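Local structure of kinase-associated protein B (Bacillus cereus, 1Y71) at residues R116-E119 with T120-L124; E100-M103 with N104-E108; T28-P32 with G33-V37. The protein is of unknown molecular function but probably associates with, and perhaps modulates, a kinase. One frame throughout, in Å; residues are numbered along the deposited sequence.

Interaction 1: residues R116-E119 with T120-L124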
ATOM      1  N   ARG B 116      23.999   9.734 -18.672  1.00 30.64           N
ATOM      2  CA  ARG B 116      24.616   9.021 -17.590  1.00 31.22           C
ATOM      3  C   ARG B 116      23.531   8.520 -16.615  1.00 30.18           C
ATOM      4  O   ARG B 116      23.585   7.368 -16.180  1.00 30.12           O
ATOM      5  CB  ARG B 116      25.619   9.962 -16.896  1.00 32.16           C
ATOM      6  CG  ARG B 116      26.856   9.269 -16.302  1.00 37.75           C
ATOM      7  CD  ARG B 116      27.616   8.447 -17.349  1.00 45.61           C
ATOM      8  NE  ARG B 116      28.582   7.513 -16.758  1.00 50.43           N
ATOM      9  CZ  ARG B 116      29.376   6.699 -17.464  1.00 54.00           C
ATOM     10  NH1 ARG B 116      29.327   6.683 -18.798  1.00 55.60           N
ATOM     11  NH2 ARG B 116      30.228   5.892 -16.836  1.00 54.85           N
ATOM     12  N   SER B 117      22.543   9.375 -16.322  1.00 28.71           N
ATOM     13  CA  SER B 117      21.404   8.998 -15.474  1.00 28.42           C
ATOM     14  C   SER B 117      20.594   7.860 -16.065  1.00 28.14           C
ATOM     15  O   SER B 117      20.247   6.923 -15.360  1.00 27.71           O
ATOM     16  CB  SER B 117      20.468  10.178 -15.246  1.00 27.45           C
ATOM     17  OG  SER B 117      21.083  11.240 -14.552  1.00 28.67           O
ATOM     18  N   LEU B 118      20.261   7.951 -17.358  1.00 29.18           N
ATOM     19  CA  LEU B 118      19.451   6.920 -18.012  1.00 30.81           C
ATOM     20  C   LEU B 118      20.156   5.553 -17.957  1.00 32.07           C
ATOM     21  O   LEU B 118      19.538   4.535 -17.605  1.00 32.43           O
ATOM     22  CB  LEU B 118      19.020   7.342 -19.441  1.00 30.17           C
ATOM     23  CG  LEU B 118      18.002   6.417 -20.137  1.00 31.56           C
ATOM     24  CD1 LEU B 118      16.668   6.451 -19.436  1.00 35.50           C
ATOM     25  CD2 LEU B 118      17.788   6.745 -21.628  1.00 31.19           C
ATOM     26  N   GLU B 119      21.457   5.537 -18.238  1.00 33.62           N
ATOM     27  CA  GLU B 119      22.287   4.324 -18.094  1.00 35.00           C
ATOM     28  C   GLU B 119      22.133   3.711 -16.702  1.00 34.83           C
ATOM     29  O   GLU B 119      21.877   2.508 -16.513  1.00 35.42           O
ATOM     30  CB  GLU B 119      23.767   4.685 -18.234  1.00 35.50           C
ATOM     31  CG  GLU B 119      24.201   5.482 -19.469  1.00 38.74           C
ATOM     32  CD  GLU B 119      25.715   5.348 -19.760  1.00 38.21           C
ATOM     33  OE1 GLU B 119      26.240   4.222 -19.605  1.00 42.58           O
ATOM     34  OE2 GLU B 119      26.377   6.353 -20.151  1.00 42.68           O
ATOM     35  N   THR B 120      22.344   4.570 -15.721  1.00 34.71           N
ATOM     36  CA  THR B 120      22.278   4.205 -14.313  1.00 34.74           C
ATOM     37  C   THR B 120      20.926   3.618 -13.914  1.00 33.49           C
ATOM     38  O   THR B 120      20.876   2.562 -13.271  1.00 33.37           O
ATOM     39  CB  THR B 120      22.639   5.424 -13.466  1.00 34.77           C
ATOM     40  OG1 THR B 120      23.966   5.806 -13.829  1.00 35.21           O
ATOM     41  CG2 THR B 120      22.614   5.103 -11.997  1.00 35.56           C
ATOM     42  N   LEU B 121      19.843   4.281 -14.313  1.00 32.13           N
ATOM     43  CA  LEU B 121      18.489   3.799 -14.010  1.00 31.09           C
ATOM     44  C   LEU B 121      18.166   2.501 -14.712  1.00 31.86           C
ATOM     45  O   LEU B 121      17.474   1.654 -14.153  1.00 29.93           O
ATOM     46  CB  LEU B 121      17.426   4.861 -14.317  1.00 30.74           C
ATOM     47  CG  LEU B 121      17.611   6.204 -13.578  1.00 29.30           C
ATOM     48  CD1 LEU B 121      16.864   7.333 -14.237  1.00 27.53           C
ATOM     49  CD2 LEU B 121      17.228   6.067 -12.105  1.00 30.25           C
ATOM     50  N   GLN B 122      18.667   2.340 -15.939  1.00 33.30           N
ATOM     51  CA  GLN B 122      18.432   1.088 -16.680  1.00 35.42           C
ATOM     52  C   GLN B 122      19.008  -0.114 -15.910  1.00 35.70           C
ATOM     53  O   GLN B 122      18.368  -1.149 -15.801  1.00 36.66           O
ATOM     54  CB  GLN B 122      18.987   1.154 -18.111  1.00 35.09           C
ATOM     55  CG  GLN B 122      18.190   2.036 -19.070  1.00 36.23           C
ATOM     56  CD  GLN B 122      18.898   2.258 -20.415  1.00 37.39           C
ATOM     57  OE1 GLN B 122      20.088   2.615 -20.468  1.00 41.67           O
ATOM     58  NE2 GLN B 122      18.164   2.045 -21.512  1.00 40.80           N
ATOM     59  N   GLN B 123      20.203   0.046 -15.358  1.00 36.61           N
ATOM     60  CA  GLN B 123      20.812  -0.997 -14.543  1.00 37.41           C
ATOM     61  C   GLN B 123      20.061  -1.214 -13.242  1.00 37.54           C
ATOM     62  O   GLN B 123      19.822  -2.371 -12.845  1.00 37.95           O
ATOM     63  CB  GLN B 123      22.277  -0.678 -14.221  1.00 37.62           C
ATOM     64  CG  GLN B 123      23.031  -1.841 -13.551  1.00 38.96           C
ATOM     65  CD  GLN B 123      22.905  -3.147 -14.329  1.00 41.50           C
ATOM     66  OE1 GLN B 123      23.059  -3.164 -15.549  1.00 41.29           O
ATOM     67  NE2 GLN B 123      22.602  -4.246 -13.624  1.00 41.88           N
ATOM     68  N   LEU B 124      19.735  -0.117 -12.560  1.00 36.65           N
ATOM     69  CA  LEU B 124      18.985  -0.196 -11.299  1.00 37.16           C
ATOM     70  C   LEU B 124      17.706  -1.019 -11.471  1.00 36.90           C
ATOM     71  O   LEU B 124      17.360  -1.839 -10.618  1.00 36.55           O
ATOM     72  CB  LEU B 124      18.650   1.194 -10.767  1.00 36.69           C
ATOM     73  CG  LEU B 124      19.633   1.891  -9.834  1.00 37.17           C
ATOM     74  CD1 LEU B 124      19.051   3.211  -9.457  1.00 36.02           C
ATOM     75  CD2 LEU B 124      19.909   1.044  -8.585  1.00 37.91           C
TER
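Thr120 grips the carbonyl oxygen of Arg116 twice: OG1 donates to Arg116 O at 2.8 Å, and the backbone N of Thr120 reaches the same oxygen at 3.1 Å. The two donors come from opposite faces of the carbonyl plane. The hydroxyl can fold back this way because OG1 lies anti to the carbonyl carbon of Thr120, beside its own N (chi1 -60°), which turns CG2 away from the backbone N. Three further backbone bonds follow in step, from Leu121 N to Ser117 O at 2.9 Å, from Gln122 N to Leu118 O at 2.9 Å, and from Gln123 N to Glu119 O. On the outer side Arg116 NH1 makes a long salt bridge to Glu119 OE2 (3.3 Å), weak as a hydrogen bond; the nearby Glu115 carboxylate may raise the pKa of Glu119, an effect Arg116 would partly offset. Around this frame, CG of Leu121 sits 3.3 Å from Ser117 O, and CG of Gln122 lies alongside Leu118 O. The side chain of Leu121 then runs on to Leu99, Gln102 and Met103 of helix 91-104. Backbone bonds from i+4 to i, with a threonine hydroxyl returning to the i-4 carbonyl, are typical of the interior of an alpha-helix, here 112-127.

Interaction 2: residues E100-M103 with N104-E108; sequences ETQM and NSFSE
Ser105 and Gln102 meet through a side-chain to backbone bond, OG donating to Gln102 O at 2.7 Å. The hydroxyl gets there because OG stands between the backbone N and the carbonyl carbon of Ser105 (chi1 84°), facing back along the chain; the N of Ser105 adds only a weak bond to the same oxygen.

The backbone bonds change character as the helix runs out. Asn104 N still makes a regular helical bond to Glu100 O, 2.8 Å long and almost straight at 168°. Ser105 N reaches Thr101 O at 2.9 Å, but with the N-H...O angle down to 132°. Phe106 N then bonds three residues back, to Met103 O at 3.3 Å, arriving well above the carbonyl plane. Ser105 and Phe106 are already the central residues of a type I turn from Asn104 to Ser107, closed by Ser107 N on Asn104 O.

In the packing, the side chain of Asn104 folds back over the last turn, CG lying 3.3 Å from Glu100 O. The ring of Phe106 lies against the Gln102 carbonyl: CD2 comes within 3.3 Å of Gln102 O, CE2 nears CG of Gln102, and the hydroxyl oxygen of Ser105 lies 4.0 Å above the ring plane, over its centre. The ring also touches Ala114 and Ser117 of helix 112-127.

The polar ends of the helical side chains look elsewhere: Glu100 forms a salt bridge with Lys96, and Gln102 NE2 donates to Pro46 O. Chemically, the serine hydroxyl supplies a donor to the Gln102 carbonyl where the run of regular helical N-H donors is ending, while the phenylalanine ring covers this end on the side of the second helix.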
ATOM      1  N   GLU B 100      10.086   4.304 -14.121  1.00 26.43           N
ATOM      2  CA  GLU B 100       9.699   4.571 -15.522  1.00 28.25           C
ATOM      3  C   GLU B 100       9.459   6.067 -15.726  1.00 27.71           C
ATOM      4  O   GLU B 100       9.921   6.657 -16.733  1.00 26.87           O
ATOM      5  CB  GLU B 100       8.510   3.719 -15.966  1.00 28.86           C
ATOM      6  CG  GLU B 100       8.943   2.274 -16.259  1.00 34.73           C
ATOM      7  CD  GLU B 100       7.836   1.249 -16.118  1.00 40.97           C
ATOM      8  OE1 GLU B 100       6.660   1.631 -15.847  1.00 44.56           O
ATOM      9  OE2 GLU B 100       8.150   0.039 -16.287  1.00 44.06           O
ATOM     10  N   THR B 101       8.822   6.699 -14.735  1.00 26.60           N
ATOM     11  CA  THR B 101       8.589   8.150 -14.749  1.00 26.23           C
ATOM     12  C   THR B 101       9.883   8.950 -14.850  1.00 26.24           C
ATOM     13  O   THR B 101      10.008   9.857 -15.706  1.00 26.02           O
ATOM     14  CB  THR B 101       7.715   8.594 -13.524  1.00 25.57           C
ATOM     15  OG1 THR B 101       6.444   7.984 -13.656  1.00 25.27           O
ATOM     16  CG2 THR B 101       7.528  10.117 -13.401  1.00 26.43           C
ATOM     17  N   GLN B 102      10.852   8.602 -14.009  1.00 25.17           N
ATOM     18  CA  GLN B 102      12.131   9.279 -14.015  1.00 25.62           C
ATOM     19  C   GLN B 102      12.869   9.082 -15.343  1.00 26.30           C
ATOM     20  O   GLN B 102      13.461  10.028 -15.893  1.00 25.12           O
ATOM     21  CB  GLN B 102      13.017   8.782 -12.885  1.00 24.94           C
ATOM     22  CG  GLN B 102      14.334   9.578 -12.750  1.00 26.35           C
ATOM     23  CD  GLN B 102      15.143   9.119 -11.573  1.00 26.30           C
ATOM     24  OE1 GLN B 102      14.865   8.068 -10.990  1.00 28.12           O
ATOM     25  NE2 GLN B 102      16.109   9.912 -11.176  1.00 26.05           N
HETATM   26  N   MSE B 103      12.864   7.853 -15.832  1.00 26.13           N
HETATM   27  CA  MSE B 103      13.459   7.564 -17.129  1.00 29.20           C
HETATM   28  C   MSE B 103      12.829   8.355 -18.253  1.00 27.40           C
HETATM   29  O   MSE B 103      13.551   8.949 -19.056  1.00 26.49           O
HETATM   30  CB  MSE B 103      13.458   6.073 -17.423  1.00 27.78           C
HETATM   31  CG  MSE B 103      14.441   5.325 -16.539  1.00 31.71           C
HETATM   32 SE   MSE B 103      14.602   3.421 -16.969  0.90 40.60          SE
HETATM   33  CE  MSE B 103      12.868   2.789 -16.511  1.00 39.52           C
ATOM     34  N   ASN B 104      11.497   8.384 -18.294  1.00 27.40           N
ATOM     35  CA  ASN B 104      10.756   9.182 -19.267  1.00 28.21           C
ATOM     36  C   ASN B 104      10.993  10.684 -19.159  1.00 28.56           C
ATOM     37  O   ASN B 104      10.869  11.415 -20.163  1.00 28.43           O
ATOM     38  CB  ASN B 104       9.259   8.879 -19.184  1.00 28.83           C
ATOM     39  CG  ASN B 104       8.908   7.524 -19.763  1.00 31.76           C
ATOM     40  OD1 ASN B 104       9.619   7.004 -20.620  1.00 35.78           O
ATOM     41  ND2 ASN B 104       7.789   6.967 -19.337  1.00 34.67           N
ATOM     42  N   SER B 105      11.325  11.150 -17.955  1.00 27.75           N
ATOM     43  CA  SER B 105      11.579  12.560 -17.728  1.00 27.35           C
ATOM     44  C   SER B 105      12.736  13.105 -18.563  1.00 27.38           C
ATOM     45  O   SER B 105      12.827  14.306 -18.742  1.00 26.45           O
ATOM     46  CB  SER B 105      11.790  12.891 -16.238  1.00 27.36           C
ATOM     47  OG  SER B 105      13.133  12.673 -15.817  1.00 27.12           O
ATOM     48  N   PHE B 106      13.603  12.220 -19.053  1.00 26.90           N
ATOM     49  CA  PHE B 106      14.762  12.620 -19.834  1.00 27.64           C
ATOM     50  C   PHE B 106      14.494  12.633 -21.342  1.00 28.11           C
ATOM     51  O   PHE B 106      15.382  12.929 -22.099  1.00 26.66           O
ATOM     52  CB  PHE B 106      15.957  11.703 -19.534  1.00 27.54           C
ATOM     53  CG  PHE B 106      16.442  11.780 -18.115  1.00 28.90           C
ATOM     54  CD1 PHE B 106      17.007  12.958 -17.616  1.00 31.32           C
ATOM     55  CD2 PHE B 106      16.362  10.668 -17.278  1.00 32.55           C
ATOM     56  CE1 PHE B 106      17.479  13.026 -16.312  1.00 30.76           C
ATOM     57  CE2 PHE B 106      16.835  10.732 -15.953  1.00 30.87           C
ATOM     58  CZ  PHE B 106      17.388  11.921 -15.482  1.00 29.30           C
ATOM     59  N   SER B 107      13.271  12.315 -21.759  1.00 28.93           N
ATOM     60  CA  SER B 107      12.940  12.125 -23.168  1.00 31.58           C
ATOM     61  C   SER B 107      13.386  13.230 -24.133  1.00 32.48           C
ATOM     62  O   SER B 107      13.711  12.941 -25.268  1.00 32.53           O
ATOM     63  CB  SER B 107      11.450  11.847 -23.345  1.00 31.53           C
ATOM     64  OG  SER B 107      10.718  13.043 -23.225  1.00 33.75           O
ATOM     65  N   GLU B 108      13.407  14.476 -23.679  1.00 33.33           N
ATOM     66  CA  GLU B 108      13.765  15.602 -24.539  1.00 35.56           C
ATOM     67  C   GLU B 108      15.089  16.228 -24.053  1.00 34.12           C
ATOM     68  O   GLU B 108      15.419  17.364 -24.375  1.00 34.21           O
ATOM     69  CB  GLU B 108      12.597  16.618 -24.575  1.00 35.83           C
ATOM     70  CG  GLU B 108      11.409  16.189 -25.493  1.00 38.68           C
ATOM     71  CD  GLU B 108      10.157  17.087 -25.340  1.00 40.88           C
ATOM     72  OE1 GLU B 108       9.849  17.536 -24.203  1.00 48.49           O
ATOM     73  OE2 GLU B 108       9.468  17.335 -26.357  1.00 48.80           O
TER

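Interaction 3: residues T28-P32 with G33-V37; sequences TNSRP and GSYVV
A two-residue beta hairpin joins strands 21-31 and 34-42, with Pro32 and Gly33 at the corners of a type II turn. Ser34 N donates to Arg31 O at 3.0 Å to close the turn, and Arg31 N returns a longer bond to Ser34 O. Gly33 takes a positive phi (78°), a backbone shape that favours glycine. Farther down the ladder, Val36 N bonds Asn29 O at 2.9 Å and Thr28 N bonds Val36 O at 2.9 Å; Tyr35 CA adds a CH...O contact to Asn29 O.

On the face carrying Asn29, Arg31, Ser34 and Val36, the arginine folds across its neighbours. Its chain bends at chi3 (58°), which brings the guanidinium beside Ser34 and sets CG2 of Val36 at the edge of that group, in its plane, 3.5 Å from Arg31 NH2. Asn75 OD1 holds this corner, accepting from both Arg31 NH2 and Ser34 OG. Val36 CG2 also meets CB of Asn29, and its other methyl, CG1, lies 3.6 Å from Thr28 OG1. On the other face Ser30 OG approaches the Tyr35 ring, 3.4 Å from CE1; the ring also packs edge-to-face with Phe8, and its OH bonds Phe8 N. Antiparallel strands joined by a two-residue turn make a tight beta hairpin, more often through type I' or II' than the type II found in this five-stranded sheet of an SH3-clan protein.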
ATOM      1  N   THR B  28       6.710   5.740  12.674  1.00 25.79           N
ATOM      2  CA  THR B  28       6.905   4.723  13.714  1.00 28.42           C
ATOM      3  C   THR B  28       7.585   5.260  14.992  1.00 30.18           C
ATOM      4  O   THR B  28       7.605   4.582  16.018  1.00 29.93           O
ATOM      5  CB  THR B  28       7.661   3.475  13.198  1.00 28.12           C
ATOM      6  OG1 THR B  28       8.997   3.829  12.869  1.00 30.59           O
ATOM      7  CG2 THR B  28       6.979   2.868  11.947  1.00 30.06           C
ATOM      8  N   ASN B  29       8.134   6.464  14.929  1.00 32.72           N
ATOM      9  CA  ASN B  29       8.714   7.108  16.117  1.00 35.47           C
ATOM     10  C   ASN B  29       8.926   8.591  15.820  1.00 36.73           C
ATOM     11  O   ASN B  29       9.143   8.981  14.668  1.00 35.16           O
ATOM     12  CB  ASN B  29      10.042   6.425  16.526  1.00 35.90           C
ATOM     13  CG  ASN B  29      10.443   6.665  18.003  1.00 39.77           C
ATOM     14  OD1 ASN B  29       9.600   6.867  18.893  1.00 42.64           O
ATOM     15  ND2 ASN B  29      11.753   6.615  18.262  1.00 42.48           N
ATOM     16  N   SER B  30       8.843   9.399  16.878  1.00 38.78           N
ATOM     17  CA  SER B  30       9.144  10.820  16.832  1.00 41.24           C
ATOM     18  C   SER B  30      10.402  11.086  17.649  1.00 42.43           C
ATOM     19  O   SER B  30      10.837  10.260  18.469  1.00 42.79           O
ATOM     20  CB  SER B  30       8.005  11.651  17.438  1.00 41.56           C
ATOM     21  OG  SER B  30       6.746  11.392  16.838  1.00 43.56           O
ATOM     22  N   ARG B  31      10.961  12.264  17.419  1.00 43.77           N
ATOM     23  CA  ARG B  31      12.120  12.779  18.127  1.00 45.29           C
ATOM     24  C   ARG B  31      12.229  14.211  17.652  1.00 44.42           C
ATOM     25  O   ARG B  31      11.785  14.513  16.550  1.00 44.59           O
ATOM     26  CB  ARG B  31      13.375  12.000  17.714  1.00 45.51           C
ATOM     27  CG  ARG B  31      14.710  12.775  17.766  1.00 47.51           C
ATOM     28  CD  ARG B  31      15.876  11.881  17.349  1.00 47.91           C
ATOM     29  NE  ARG B  31      15.679  11.338  16.004  1.00 53.05           N
ATOM     30  CZ  ARG B  31      15.026  10.212  15.721  1.00 54.97           C
ATOM     31  NH1 ARG B  31      14.482   9.470  16.683  1.00 55.66           N
ATOM     32  NH2 ARG B  31      14.908   9.830  14.456  1.00 57.14           N
ATOM     33  N   PRO B  32      12.787  15.101  18.496  1.00 44.00           N
ATOM     34  CA  PRO B  32      13.232  16.451  18.145  1.00 42.82           C
ATOM     35  C   PRO B  32      13.546  16.701  16.659  1.00 41.34           C
ATOM     36  O   PRO B  32      14.623  16.328  16.145  1.00 40.90           O
ATOM     37  CB  PRO B  32      14.490  16.612  19.015  1.00 43.05           C
ATOM     38  CG  PRO B  32      14.145  15.815  20.296  1.00 43.73           C
ATOM     39  CD  PRO B  32      13.014  14.841  19.937  1.00 44.33           C
ATOM     40  N   GLY B  33      12.588  17.329  15.981  1.00 39.86           N
ATOM     41  CA  GLY B  33      12.787  17.779  14.607  1.00 38.21           C
ATOM     42  C   GLY B  33      12.695  16.751  13.489  1.00 37.04           C
ATOM     43  O   GLY B  33      12.937  17.078  12.325  1.00 35.62           O
ATOM     44  N   SER B  34      12.338  15.512  13.825  1.00 36.11           N
ATOM     45  CA  SER B  34      12.318  14.471  12.817  1.00 35.09           C
ATOM     46  C   SER B  34      11.374  13.323  13.174  1.00 33.68           C
ATOM     47  O   SER B  34      10.872  13.236  14.288  1.00 32.45           O
ATOM     48  CB  SER B  34      13.744  13.957  12.555  1.00 35.71           C
ATOM     49  OG  SER B  34      14.238  13.192  13.647  1.00 38.79           O
ATOM     50  N   TYR B  35      11.126  12.473  12.187  1.00 32.26           N
ATOM     51  CA  TYR B  35      10.303  11.292  12.349  1.00 31.69           C
ATOM     52  C   TYR B  35      11.020  10.115  11.754  1.00 30.10           C
ATOM     53  O   TYR B  35      11.662  10.244  10.719  1.00 28.91           O
ATOM     54  CB  TYR B  35       8.964  11.484  11.634  1.00 32.94           C
ATOM     55  CG  TYR B  35       8.148  12.572  12.273  1.00 35.84           C
ATOM     56  CD1 TYR B  35       7.356  12.294  13.388  1.00 35.23           C
ATOM     57  CD2 TYR B  35       8.191  13.896  11.784  1.00 36.89           C
ATOM     58  CE1 TYR B  35       6.629  13.273  14.009  1.00 36.55           C
ATOM     59  CE2 TYR B  35       7.455  14.899  12.409  1.00 38.18           C
ATOM     60  CZ  TYR B  35       6.669  14.571  13.525  1.00 38.49           C
ATOM     61  OH  TYR B  35       5.919  15.533  14.168  1.00 38.68           O
ATOM     62  N   VAL B  36      10.880   8.959  12.405  1.00 28.88           N
ATOM     63  CA  VAL B  36      11.284   7.710  11.811  1.00 28.03           C
ATOM     64  C   VAL B  36      10.077   7.288  10.967  1.00 27.23           C
ATOM     65  O   VAL B  36       8.941   7.237  11.474  1.00 26.40           O
ATOM     66  CB  VAL B  36      11.665   6.619  12.865  1.00 27.98           C
ATOM     67  CG1 VAL B  36      12.130   5.386  12.165  1.00 28.84           C
ATOM     68  CG2 VAL B  36      12.796   7.143  13.802  1.00 28.85           C
ATOM     69  N   VAL B  37      10.330   7.032   9.680  1.00 25.28           N
ATOM     70  CA  VAL B  37       9.283   6.647   8.723  1.00 23.77           C
ATOM     71  C   VAL B  37       9.596   5.251   8.184  1.00 23.55           C
ATOM     72  O   VAL B  37      10.710   5.005   7.679  1.00 22.03           O
ATOM     73  CB  VAL B  37       9.182   7.719   7.562  1.00 24.88           C
ATOM     74  CG1 VAL B  37       8.211   7.293   6.437  1.00 24.97           C
ATOM     75  CG2 VAL B  37       8.779   9.103   8.132  1.00 23.95           C
TER

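In the fold
After strand 13-18 the chain reaches interaction 3, which closes the tight turn at the tip of the hairpin formed by two inner strands of the sheet, 21-31 and 34-42. It then passes through strands 73-77 and 81-83 before helix 91-104, whose end is interaction 2. A short loop leads to helix 112-127 and interaction 1. These two join near neighbours in sequence and close no long loop. The three contacts follow in series, with no nesting or crossing. Interactions 1 and 2 touch, Leu118 CD1 lying against Met103 CB, as the two helices pack together. Interaction 3 lies on the other side of the chain's centre, its centre about 32 Å from that of interaction 1.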